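Side-chain contact in inclusion membrane protein A (Chlamydia trachomatis, PDB 6E7E), which probably promotes homotypic fusion of chlamydial inclusions as a SNARE-like membrane protein, here represented by its largely helical soluble domain: residues A[72-75]-A[81-84]. The protein carries 2 engineered substitutions. Numbering follows the deposited sequence.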
ATOM      1  N   ASP A  72       0.501  17.306   0.643  1.00 17.41           N
ATOM      2  CA  ASP A  72      -0.513  18.343   0.950  1.00 19.29           C
ATOM      3  C   ASP A  72       0.146  19.535   1.666  1.00 18.75           C
ATOM      4  O   ASP A  72      -0.437  20.634   1.639  1.00 22.55           O
ATOM      5  CB  ASP A  72      -1.663  17.790   1.797  1.00 23.54           C
ATOM      6  CG  ASP A  72      -2.596  16.831   1.069  1.00 30.56           C
ATOM      7  OD1 ASP A  72      -2.574  16.804  -0.179  1.00 39.02           O
ATOM      8  OD2 ASP A  72      -3.355  16.126   1.760  1.00 41.74           O
ATOM      9  N   GLU A  73       1.309  19.364   2.304  1.00 18.36           N
ATOM     10  CA  GLU A  73       1.988  20.464   3.035  1.00 19.31           C
ATOM     11  C   GLU A  73       2.746  21.383   2.078  1.00 20.31           C
ATOM     12  O   GLU A  73       3.089  22.474   2.502  1.00 22.46           O
ATOM     13  CB  GLU A  73       2.950  19.914   4.096  1.00 21.54           C
ATOM     14  CG  GLU A  73       2.226  19.263   5.253  1.00 21.89           C
ATOM     15  CD  GLU A  73       1.294  20.190   6.006  1.00 23.35           C
ATOM     16  OE1 GLU A  73       1.665  21.340   6.200  1.00 22.89           O
ATOM     17  OE2 GLU A  73       0.192  19.756   6.382  1.00 26.33           O
ATOM     18  N   TYR A  74       3.031  21.006   0.846  1.00 19.13           N
ATOM     19  CA  TYR A  74       3.984  21.796   0.030  1.00 17.35           C
ATOM     20  C   TYR A  74       3.452  23.191  -0.323  1.00 20.02           C
ATOM     21  O   TYR A  74       4.228  24.130  -0.214  1.00 20.03           O
ATOM     22  CB  TYR A  74       4.315  21.074  -1.272  1.00 15.42           C
ATOM     23  CG  TYR A  74       5.333  21.812  -2.102  1.00 15.27           C
ATOM     24  CD1 TYR A  74       6.682  21.727  -1.823  1.00 16.61           C
ATOM     25  CD2 TYR A  74       4.952  22.565  -3.203  1.00 17.99           C
ATOM     26  CE1 TYR A  74       7.624  22.408  -2.581  1.00 16.79           C
ATOM     27  CE2 TYR A  74       5.882  23.253  -3.964  1.00 18.74           C
ATOM     28  CZ  TYR A  74       7.226  23.182  -3.656  1.00 16.72           C
ATOM     29  OH  TYR A  74       8.175  23.855  -4.398  1.00 19.42           O
ATOM     30  N   LYS A  75       2.185  23.320  -0.731  1.00 24.47           N
ATOM     31  CA  LYS A  75       1.611  24.522  -1.410  1.00 29.46           C
ATOM     32  C   LYS A  75       1.953  25.828  -0.685  1.00 34.45           C
ATOM     33  O   LYS A  75       2.455  26.754  -1.346  1.00 48.73           O
ATOM     34  CB  LYS A  75       0.095  24.352  -1.571  1.00 31.17           C
ATOM     35  CG  LYS A  75      -0.330  23.308  -2.597  1.00 38.31           C
ATOM     36  CD  LYS A  75      -1.826  23.224  -2.856  1.00 43.24           C
ATOM     37  CE  LYS A  75      -2.643  22.761  -1.666  1.00 42.16           C
ATOM     38  NZ  LYS A  75      -2.233  21.421  -1.183  1.00 37.22           N
ATOM     39  N   MET A  81       9.481  23.093   7.035  1.00 12.81           N
ATOM     40  CA  MET A  81       8.630  21.964   6.634  1.00 11.54           C
ATOM     41  C   MET A  81       9.212  21.289   5.391  1.00 12.15           C
ATOM     42  O   MET A  81       9.151  20.059   5.286  1.00 11.67           O
ATOM     43  CB  MET A  81       7.215  22.471   6.380  1.00 12.64           C
ATOM     44  CG  MET A  81       6.249  21.371   6.052  1.00 13.11           C
ATOM     45  SD  MET A  81       5.834  20.270   7.430  1.00 13.58           S
ATOM     46  CE  MET A  81       4.658  21.318   8.290  1.00 14.49           C
ATOM     47  N   ARG A  82       9.729  22.072   4.460  1.00 12.53           N
ATOM     48  CA  ARG A  82      10.239  21.485   3.209  1.00 13.39           C
ATOM     49  C   ARG A  82      11.493  20.639   3.438  1.00 13.45           C
ATOM     50  O   ARG A  82      11.815  19.836   2.548  1.00 14.79           O
ATOM     51  CB  ARG A  82      10.482  22.569   2.159  1.00 14.31           C
ATOM     52  CG  ARG A  82       9.188  23.154   1.606  1.00 15.70           C
ATOM     53  CD  ARG A  82       9.416  24.001   0.395  1.00 18.17           C
ATOM     54  NE  ARG A  82      10.275  25.137   0.625  1.00 19.34           N
ATOM     55  CZ  ARG A  82       9.864  26.342   1.007  1.00 19.75           C
ATOM     56  NH1 ARG A  82       8.581  26.603   1.213  1.00 19.45           N
ATOM     57  NH2 ARG A  82      10.746  27.313   1.091  1.00 22.75           N
ATOM     58  N   LYS A  83      12.133  20.695   4.599  1.00 13.83           N
ATOM     59  CA  LYS A  83      13.221  19.734   4.885  1.00 15.27           C
ATOM     60  C   LYS A  83      12.692  18.294   4.888  1.00 14.37           C
ATOM     61  O   LYS A  83      13.489  17.381   4.742  1.00 17.36           O
ATOM     62  CB  LYS A  83      13.914  20.083   6.190  1.00 18.80           C
ATOM     63  CG  LYS A  83      14.585  21.441   6.151  1.00 21.03           C
ATOM     64  CD  LYS A  83      15.285  21.803   7.418  1.00 25.70           C
ATOM     65  CE  LYS A  83      15.802  23.228   7.391  1.00 27.06           C
ATOM     66  NZ  LYS A  83      16.456  23.599   8.668  1.00 31.06           N
ATOM     67  N   LEU A  84      11.403  18.093   5.110  1.00 11.88           N
ATOM     68  CA  LEU A  84      10.831  16.723   5.135  1.00 11.91           C
ATOM     69  C   LEU A  84      10.714  16.141   3.731  1.00 11.84           C
ATOM     70  O   LEU A  84      10.447  14.935   3.625  1.00 13.36           O
ATOM     71  CB  LEU A  84       9.497  16.731   5.864  1.00 11.40           C
ATOM     72  CG  LEU A  84       9.610  17.087   7.344  1.00 12.74           C
ATOM     73  CD1 LEU A  84       8.254  17.134   8.007  1.00 13.36           C
ATOM     74  CD2 LEU A  84      10.519  16.137   8.121  1.00 15.66           C
TER
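The Tyr74 ring meets Arg82 through CD of the arginine, which approaches the ring obliquely, 3.8 Å from Tyr74 CE1 and 4.2 Å from Tyr74 CD1. No other Arg82 side-chain atom comes within 4.2 Å of the ring, and the guanidinium plane is turned 68° from the ring plane, so the methylene, not the charged group, makes the contact. A bend at chi3 (-60°) turns the guanidinium off the methylene chain, and Arg82 NH1 is hydrogen-bonded to Ser77 OG in the link between the segments. The Tyr74 ring also stacks with Tyr8 of helix 4-38. A third flat group is the Glu73 carboxylate: Glu73 OE1 lies 3.7 Å from the methyl Met81 CE, while OE2 forms a salt bridge with Arg160 of helix 125-165. Nearer the backbone, Glu73 CB and Met81 CG are 4.1 Å apart. Met81 is buried and also touches Gln159 and Arg160, placing this pair against the long C-terminal helix. The contact spans the link between helix 65-73 and the short helix 79-82. With no hydrogen bond joining the segments and 175 Å² buried, it rests on van der Waals contact, while the charged ends of Glu73 and Arg82 find polar partners outside both segments.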